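Local coordinates for protein diaminobutyrate-pyruvate transaminase and L-2,4-diaminobutyrate decarboxylase (Vibrio parahaemolyticus, PDB 2QMA) that probably works as a pyridoxal-phosphate-dependent decarboxylase in this C-terminal domain of a longer protein that also contains an aminotransferase part, at residues Ile242-Leu245 against Asp246-Ile249; Leu277-Ile280 against Ala281-Val285; Leu485-Lys488 against Ile489-Ala493. One frame throughout, in Å; residues are numbered along the deposited sequence.

Interaction 1 (Ile242-Leu245 against Asp246-Ile249)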
loop_
_atom_site.group_PDB
_atom_site.type_symbol
_atom_site.label_atom_id
_atom_site.label_comp_id
_atom_site.label_asym_id
_atom_site.label_seq_id
_atom_site.Cartn_x
_atom_site.Cartn_y
_atom_site.Cartn_z
ATOM N N ILE A 242 -32.916 -1.812 10.755
ATOM C CA ILE A 242 -32.730 -2.362 12.130
ATOM C C ILE A 242 -34.000 -3.019 12.709
ATOM O O ILE A 242 -33.933 -3.654 13.745
ATOM C CB ILE A 242 -32.135 -1.305 13.137
ATOM C CG1 ILE A 242 -33.200 -0.239 13.524
ATOM C CG2 ILE A 242 -30.881 -0.679 12.515
ATOM C CD1 ILE A 242 -32.842 0.711 14.727
ATOM N N THR A 243 -35.120 -2.899 11.982
ATOM C CA THR A 243 -36.416 -3.509 12.324
ATOM C C THR A 243 -36.338 -4.983 12.657
ATOM O O THR A 243 -36.914 -5.415 13.624
ATOM C CB THR A 243 -37.483 -3.341 11.175
ATOM O OG1 THR A 243 -37.609 -1.957 10.851
ATOM C CG2 THR A 243 -38.812 -3.805 11.646
ATOM N N LYS A 244 -35.647 -5.768 11.853
ATOM C CA LYS A 244 -35.566 -7.209 12.168
ATOM C C LYS A 244 -34.159 -7.697 12.550
ATOM O O LYS A 244 -33.879 -8.890 12.488
ATOM C CB LYS A 244 -36.149 -8.036 11.001
ATOM C CG LYS A 244 -37.538 -7.573 10.548
ATOM C CD LYS A 244 -38.568 -7.584 11.701
ATOM C CE LYS A 244 -39.996 -7.359 11.210
ATOM N NZ LYS A 244 -40.960 -7.508 12.337
ATOM N N LEU A 245 -33.284 -6.781 12.956
ATOM C CA LEU A 245 -31.906 -7.107 13.088
ATOM C C LEU A 245 -31.809 -8.017 14.297
ATOM O O LEU A 245 -31.178 -9.074 14.222
ATOM C CB LEU A 245 -31.048 -5.839 13.230
ATOM C CG LEU A 245 -29.592 -5.996 13.724
ATOM C CD1 LEU A 245 -28.780 -6.976 12.801
ATOM C CD2 LEU A 245 -28.881 -4.640 13.859
ATOM N N ASP A 246 -32.466 -7.634 15.398
ATOM C CA ASP A 246 -32.433 -8.478 16.599
ATOM C C ASP A 246 -32.947 -9.885 16.310
ATOM O O ASP A 246 -32.319 -10.830 16.721
ATOM C CB ASP A 246 -33.163 -7.846 17.767
ATOM C CG ASP A 246 -32.988 -8.633 19.048
ATOM O OD1 ASP A 246 -31.892 -8.616 19.639
ATOM O OD2 ASP A 246 -33.955 -9.283 19.456
ATOM N N GLU A 247 -34.078 -10.014 15.595
ATOM C CA GLU A 247 -34.655 -11.338 15.313
ATOM C C GLU A 247 -33.788 -12.197 14.347
ATOM O O GLU A 247 -33.705 -13.412 14.523
ATOM C CB GLU A 247 -36.145 -11.262 14.866
ATOM C CG GLU A 247 -36.386 -10.710 13.478
ATOM C CD GLU A 247 -37.799 -11.042 12.879
ATOM O OE1 GLU A 247 -38.681 -11.667 13.550
ATOM O OE2 GLU A 247 -38.021 -10.662 11.713
ATOM N N VAL A 248 -33.149 -11.565 13.354
ATOM C CA VAL A 248 -32.216 -12.245 12.436
ATOM C C VAL A 248 -31.040 -12.853 13.234
ATOM O O VAL A 248 -30.665 -14.007 13.025
ATOM C CB VAL A 248 -31.721 -11.292 11.295
ATOM C CG1 VAL A 248 -30.420 -11.787 10.667
ATOM C CG2 VAL A 248 -32.801 -11.164 10.182
ATOM N N ILE A 249 -30.472 -12.073 14.149
ATOM C CA ILE A 249 -29.390 -12.556 14.969
ATOM C C ILE A 249 -29.901 -13.669 15.904
ATOM O O ILE A 249 -29.275 -14.726 16.011
ATOM C CB ILE A 249 -28.775 -11.412 15.774
ATOM C CG1 ILE A 249 -28.119 -10.436 14.821
ATOM C CG2 ILE A 249 -27.731 -11.978 16.787
ATOM C CD1 ILE A 249 -27.787 -9.096 15.411
HETATM O O HOH W 1 -33.852 -5.334 15.975
HETATM O O HOH W 2 -36.139 -7.805 15.314
#
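Lys244 and Leu245 meet Glu247, Val248 and Ile249 in a local contact at the N-terminal end of helix 245-254, where the loop after strand 229-232 winds into the helix beside the large mixed sheet. Lys244 occupies the N-cap position, and its O accepts the N-H of Val248 (Lys244 O to Val248 N 2.9 Å). Leu245 O takes Ile249 N at 3.1 Å. Just before these two direct bonds, water does the same work: one molecule accepts from Asp246 N (2.7 Å) and donates to Ile242 O, while a second accepts from Glu247 N (3.0 Å) and donates to Thr243 O.

On the exposed flank the side chains of Lys244 and Glu247 run alongside each other, pointing the same way. Glu247 CG is placed between its own N and carbonyl carbon (chi1 72°), which brings it beside Lys244 O, and the extended chain then lays OE2 along the aliphatic part of the lysine, 3.1 Å from Lys244 CD. The lysine bends at chi2 (-57°), and its NZ stays 4.4 Å from Glu247 OE2, too far for a salt bridge. The buried flank is apolar: Leu245 CD1 meets Ile249 CD1 at 3.5 Å, and both side chains continue onto strand 258-265 and helix 277-287. Asp246 turns to that helix as well, its OD1 held by His287 and Lys286.

Two N-H groups of the starting turn are thus satisfied through water, two further on through direct backbone bonds, and the opposite charges of Lys244 and Glu247 probably attract each other weakly at the surface.

Interaction 2 (Leu277-Ile280 against Ala281-Val285); sequences LDFI and ADMAV
Phe279 and the selenomethionine Met283, one helical turn apart, provide the main side-chain contact of this segment of helix 277-287. The two cross at an angle, with Met283 CG 3.6 Å from Phe279 CE2 and the methyl CE 3.8 Å from Phe279 CZ. The selenium sits 4.8 Å from the ring centroid and 47° off the ring normal, an oblique Met-aromatic contact. Met283 gets there by bending at both chi2 and chi3, which curls SE and CE back toward the ring, while Phe279 has CG opposite its backbone N (chi1 -174°), and the end of its ring comes nearer the following turn, where Met283 lies.

Backbone bonds join the same residues: Met283 N donates to Phe279 O at 2.8 Å, and the i to i+4 pattern is repeated from Ala281 N to Leu277 O, Asp282 N to Asp278 O and Ala284 N to Ile280 O. The helix is the connection of a beta-alpha-beta unit, between strands 258-265 and 290-295 of the mixed sheet whose strand order fits fold-type I pyridoxal-phosphate enzymes. Leu277, Ile280 and Ala281 face that sheet, touching Val293 and Met291 of strand 290-295, whereas Phe279 and Met283 reach Leu245 of helix 245-254.

Charge is concentrated on another flank. The carboxylates of Asp278 and Asp282 come near each other, OD2 to OD2 4.3 Å, and each also forms a salt bridge through its OD1 with Arg315, the guanidinium using NH2 for Asp278 and NH1 for Asp282. This shared arginine would offset the like charges.

Van der Waals packing against the backbone adds further contacts, among them Ala281 CB to Leu277 O at 3.4 Å and Met283 CB to Ile280 O at 3.3 Å.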
loop_
_atom_site.group_PDB
_atom_site.type_symbol
_atom_site.label_atom_id
_atom_site.label_comp_id
_atom_site.label_asym_id
_atom_site.label_seq_id
_atom_site.Cartn_x
_atom_site.Cartn_y
_atom_site.Cartn_z
ATOM N N LEU A 277 -25.397 3.440 13.895
ATOM C CA LEU A 277 -24.227 2.861 14.523
ATOM C C LEU A 277 -24.465 2.629 16.018
ATOM O O LEU A 277 -23.970 1.683 16.582
ATOM C CB LEU A 277 -23.035 3.798 14.319
ATOM C CG LEU A 277 -22.500 4.036 12.908
ATOM C CD1 LEU A 277 -21.099 4.818 12.964
ATOM C CD2 LEU A 277 -22.440 2.708 12.104
ATOM N N ASP A 278 -25.218 3.514 16.664
ATOM C CA ASP A 278 -25.517 3.327 18.085
ATOM C C ASP A 278 -26.356 2.087 18.366
ATOM O O ASP A 278 -26.100 1.345 19.289
ATOM C CB ASP A 278 -26.201 4.582 18.637
ATOM C CG ASP A 278 -25.960 4.747 20.107
ATOM O OD1 ASP A 278 -24.797 4.725 20.542
ATOM O OD2 ASP A 278 -26.933 4.918 20.830
ATOM N N PHE A 279 -27.377 1.856 17.562
ATOM C CA PHE A 279 -28.167 0.608 17.730
ATOM C C PHE A 279 -27.373 -0.657 17.385
ATOM O O PHE A 279 -27.506 -1.690 18.060
ATOM C CB PHE A 279 -29.440 0.638 16.876
ATOM C CG PHE A 279 -30.332 -0.520 17.124
ATOM C CD1 PHE A 279 -31.211 -0.509 18.198
ATOM C CD2 PHE A 279 -30.287 -1.642 16.299
ATOM C CE1 PHE A 279 -32.062 -1.613 18.438
ATOM C CE2 PHE A 279 -31.111 -2.717 16.518
ATOM C CZ PHE A 279 -32.022 -2.705 17.600
ATOM N N ILE A 280 -26.531 -0.562 16.363
ATOM C CA ILE A 280 -25.675 -1.690 15.992
ATOM C C ILE A 280 -24.754 -1.975 17.198
ATOM O O ILE A 280 -24.538 -3.132 17.572
ATOM C CB ILE A 280 -24.916 -1.388 14.733
ATOM C CG1 ILE A 280 -25.918 -1.366 13.563
ATOM C CG2 ILE A 280 -23.837 -2.475 14.451
ATOM C CD1 ILE A 280 -25.328 -0.919 12.222
ATOM N N ALA A 281 -24.264 -0.915 17.834
ATOM C CA ALA A 281 -23.369 -1.067 18.987
ATOM C C ALA A 281 -24.123 -1.739 20.121
ATOM O O ALA A 281 -23.557 -2.561 20.880
ATOM C CB ALA A 281 -22.737 0.311 19.427
ATOM N N ASP A 282 -25.410 -1.415 20.260
ATOM C CA ASP A 282 -26.218 -2.048 21.312
ATOM C C ASP A 282 -26.476 -3.491 20.997
ATOM O O ASP A 282 -26.560 -4.287 21.912
ATOM C CB ASP A 282 -27.549 -1.319 21.511
ATOM C CG ASP A 282 -27.369 0.077 22.122
ATOM O OD1 ASP A 282 -26.387 0.297 22.880
ATOM O OD2 ASP A 282 -28.215 0.930 21.854
HETATM N N MSE A 283 -26.657 -3.812 19.710
HETATM C CA MSE A 283 -26.738 -5.218 19.264
HETATM C C MSE A 283 -25.460 -6.023 19.628
HETATM O O MSE A 283 -25.514 -7.181 20.104
HETATM C CB MSE A 283 -27.035 -5.271 17.752
HETATM C CG MSE A 283 -28.509 -4.970 17.445
HETATM SE SE MSE A 283 -29.831 -6.187 18.219
HETATM C CE MSE A 283 -30.393 -5.258 19.815
ATOM N N ALA A 284 -24.317 -5.396 19.400
ATOM C CA ALA A 284 -23.028 -5.989 19.696
ATOM C C ALA A 284 -22.873 -6.210 21.215
ATOM O O ALA A 284 -22.362 -7.254 21.627
ATOM C CB ALA A 284 -21.853 -5.094 19.120
ATOM N N VAL A 285 -23.360 -5.281 22.057
ATOM C CA VAL A 285 -23.347 -5.541 23.531
ATOM C C VAL A 285 -24.277 -6.731 23.858
ATOM O O VAL A 285 -23.879 -7.671 24.500
ATOM C CB VAL A 285 -23.764 -4.252 24.375
ATOM C CG1 VAL A 285 -24.011 -4.584 25.856
ATOM C CG2 VAL A 285 -22.705 -3.149 24.251
#

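Interaction 3 (Leu485-Lys488 against Ile489-Ala493); sequences LLSK and INMLA
Ile489 lays its CG1 branch against the backbone carbonyl of Leu485, with CG1 3.3 Å from Leu485 O. CG1 is anti to the carbonyl carbon of Ile489 (chi1 -63°), which points it back toward the N-terminal end of the helix, and CD1 goes on to approach Leu485 CG at 4.2 Å, a loose apolar touch. The same Leu485 O accepts Ile489 N at 3.0 Å. Equivalent backbone bonds follow from Asn490 N to Leu486 O, Met491 N to Ser487 O and Leu492 N to Lys488 O, the last one longer at 3.2 Å.

On the outer flank, Met491, a selenomethionine, folds its CG to 3.1 Å from Ser487 O. A water links Ser487 OG with Asn490 ND2, which donates to it (3.1 Å), while Asn490 OD1 is taken by Gln415; the amide is therefore engaged at both ends. The buried side chains of Leu485, Leu486 and Ile489 continue onto Phe470 of strand 465-471, and Leu492 packs on helix 438-452. The arrangement is that of an amphipathic helix covering an antiparallel sheet, as in the small C-terminal alpha/beta part of fold-type I pyridoxal-phosphate enzymes.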
loop_
_atom_site.group_PDB
_atom_site.type_symbol
_atom_site.label_atom_id
_atom_site.label_comp_id
_atom_site.label_asym_id
_atom_site.label_seq_id
_atom_site.Cartn_x
_atom_site.Cartn_y
_atom_site.Cartn_z
ATOM N N LEU A 485 -22.998 20.887 -16.215
ATOM C CA LEU A 485 -22.865 19.435 -16.216
ATOM C C LEU A 485 -24.176 18.756 -16.644
ATOM O O LEU A 485 -24.184 17.899 -17.516
ATOM C CB LEU A 485 -22.345 18.907 -14.858
ATOM C CG LEU A 485 -22.097 17.388 -14.765
ATOM C CD1 LEU A 485 -21.231 16.878 -15.943
ATOM C CD2 LEU A 485 -21.441 17.095 -13.427
ATOM N N LEU A 486 -25.297 19.187 -16.078
ATOM C CA LEU A 486 -26.611 18.650 -16.486
ATOM C C LEU A 486 -26.943 18.986 -17.955
ATOM O O LEU A 486 -27.528 18.173 -18.659
ATOM C CB LEU A 486 -27.718 19.150 -15.562
ATOM C CG LEU A 486 -27.619 18.636 -14.121
ATOM C CD1 LEU A 486 -28.568 19.457 -13.260
ATOM C CD2 LEU A 486 -28.022 17.179 -14.073
ATOM N N SER A 487 -26.589 20.192 -18.390
ATOM C CA SER A 487 -26.749 20.569 -19.794
ATOM C C SER A 487 -25.954 19.654 -20.749
ATOM O O SER A 487 -26.484 19.221 -21.758
ATOM C CB SER A 487 -26.344 22.019 -20.014
ATOM O OG SER A 487 -26.749 22.416 -21.323
ATOM N N LYS A 488 -24.698 19.362 -20.383
ATOM C CA LYS A 488 -23.800 18.474 -21.140
ATOM C C LYS A 488 -24.403 17.098 -21.248
ATOM O O LYS A 488 -24.354 16.489 -22.314
ATOM C CB LYS A 488 -22.455 18.314 -20.406
ATOM C CG LYS A 488 -21.574 19.525 -20.428
ATOM C CD LYS A 488 -20.279 19.221 -19.689
ATOM C CE LYS A 488 -19.825 20.399 -18.863
ATOM N NZ LYS A 488 -19.122 21.433 -19.628
ATOM N N ILE A 489 -24.945 16.602 -20.134
ATOM C CA ILE A 489 -25.593 15.300 -20.117
ATOM C C ILE A 489 -26.867 15.256 -20.965
ATOM O O ILE A 489 -27.118 14.286 -21.690
ATOM C CB ILE A 489 -25.873 14.795 -18.680
ATOM C CG1 ILE A 489 -24.552 14.595 -17.923
ATOM C CG2 ILE A 489 -26.688 13.483 -18.726
ATOM C CD1 ILE A 489 -24.720 14.516 -16.414
ATOM N N ASN A 490 -27.686 16.294 -20.848
ATOM C CA ASN A 490 -28.885 16.385 -21.673
ATOM C C ASN A 490 -28.562 16.381 -23.161
ATOM O O ASN A 490 -29.166 15.659 -23.935
ATOM C CB ASN A 490 -29.725 17.609 -21.304
ATOM C CG ASN A 490 -31.014 17.654 -22.075
ATOM O OD1 ASN A 490 -31.796 16.698 -22.043
ATOM N ND2 ASN A 490 -31.215 18.723 -22.827
HETATM N N MSE A 491 -27.579 17.167 -23.560
HETATM C CA MSE A 491 -27.203 17.202 -24.977
HETATM C C MSE A 491 -26.761 15.827 -25.485
HETATM O O MSE A 491 -27.145 15.434 -26.577
HETATM C CB MSE A 491 -26.178 18.290 -25.234
HETATM C CG MSE A 491 -26.692 19.673 -24.819
HETATM SE SE MSE A 491 -28.454 20.169 -25.607
HETATM C CE MSE A 491 -28.074 19.742 -27.365
ATOM N N LEU A 492 -26.023 15.069 -24.668
ATOM C CA LEU A 492 -25.684 13.690 -25.034
ATOM C C LEU A 492 -26.950 12.843 -25.200
ATOM O O LEU A 492 -27.104 12.119 -26.191
ATOM C CB LEU A 492 -24.777 13.051 -23.961
ATOM C CG LEU A 492 -23.296 13.383 -24.028
ATOM C CD1 LEU A 492 -22.575 12.697 -22.883
ATOM C CD2 LEU A 492 -22.660 12.936 -25.371
ATOM N N ALA A 493 -27.848 12.952 -24.227
ATOM C CA ALA A 493 -29.133 12.248 -24.228
ATOM C C ALA A 493 -29.980 12.550 -25.467
ATOM O O ALA A 493 -30.584 11.645 -26.039
ATOM C CB ALA A 493 -29.907 12.565 -22.979
HETATM O O HOH W 3 -29.277 21.093 -22.448
#

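From the N terminus, interaction 1 comes first, where the loop after strand 229-232 enters helix 245-254. The chain then passes through strand 258-265 to interaction 2 on helix 277-287, and much later reaches interaction 3 on helix 479-495, close to the C terminus. Each contact joins residues about one helical turn apart rather than closing a loop, and the three follow in series, neither nesting nor crossing. Interactions 1 and 2 pack together: Leu245 and Ile242 touch Phe279, and Leu245 and Asp246 touch Met283, so the start of helix 245-254, with the loop before it, packs on helix 277-287 beside the large sheet. Interaction 3 stands apart on the four-stranded sheet, its nearest atoms about 29 Å from interaction 2.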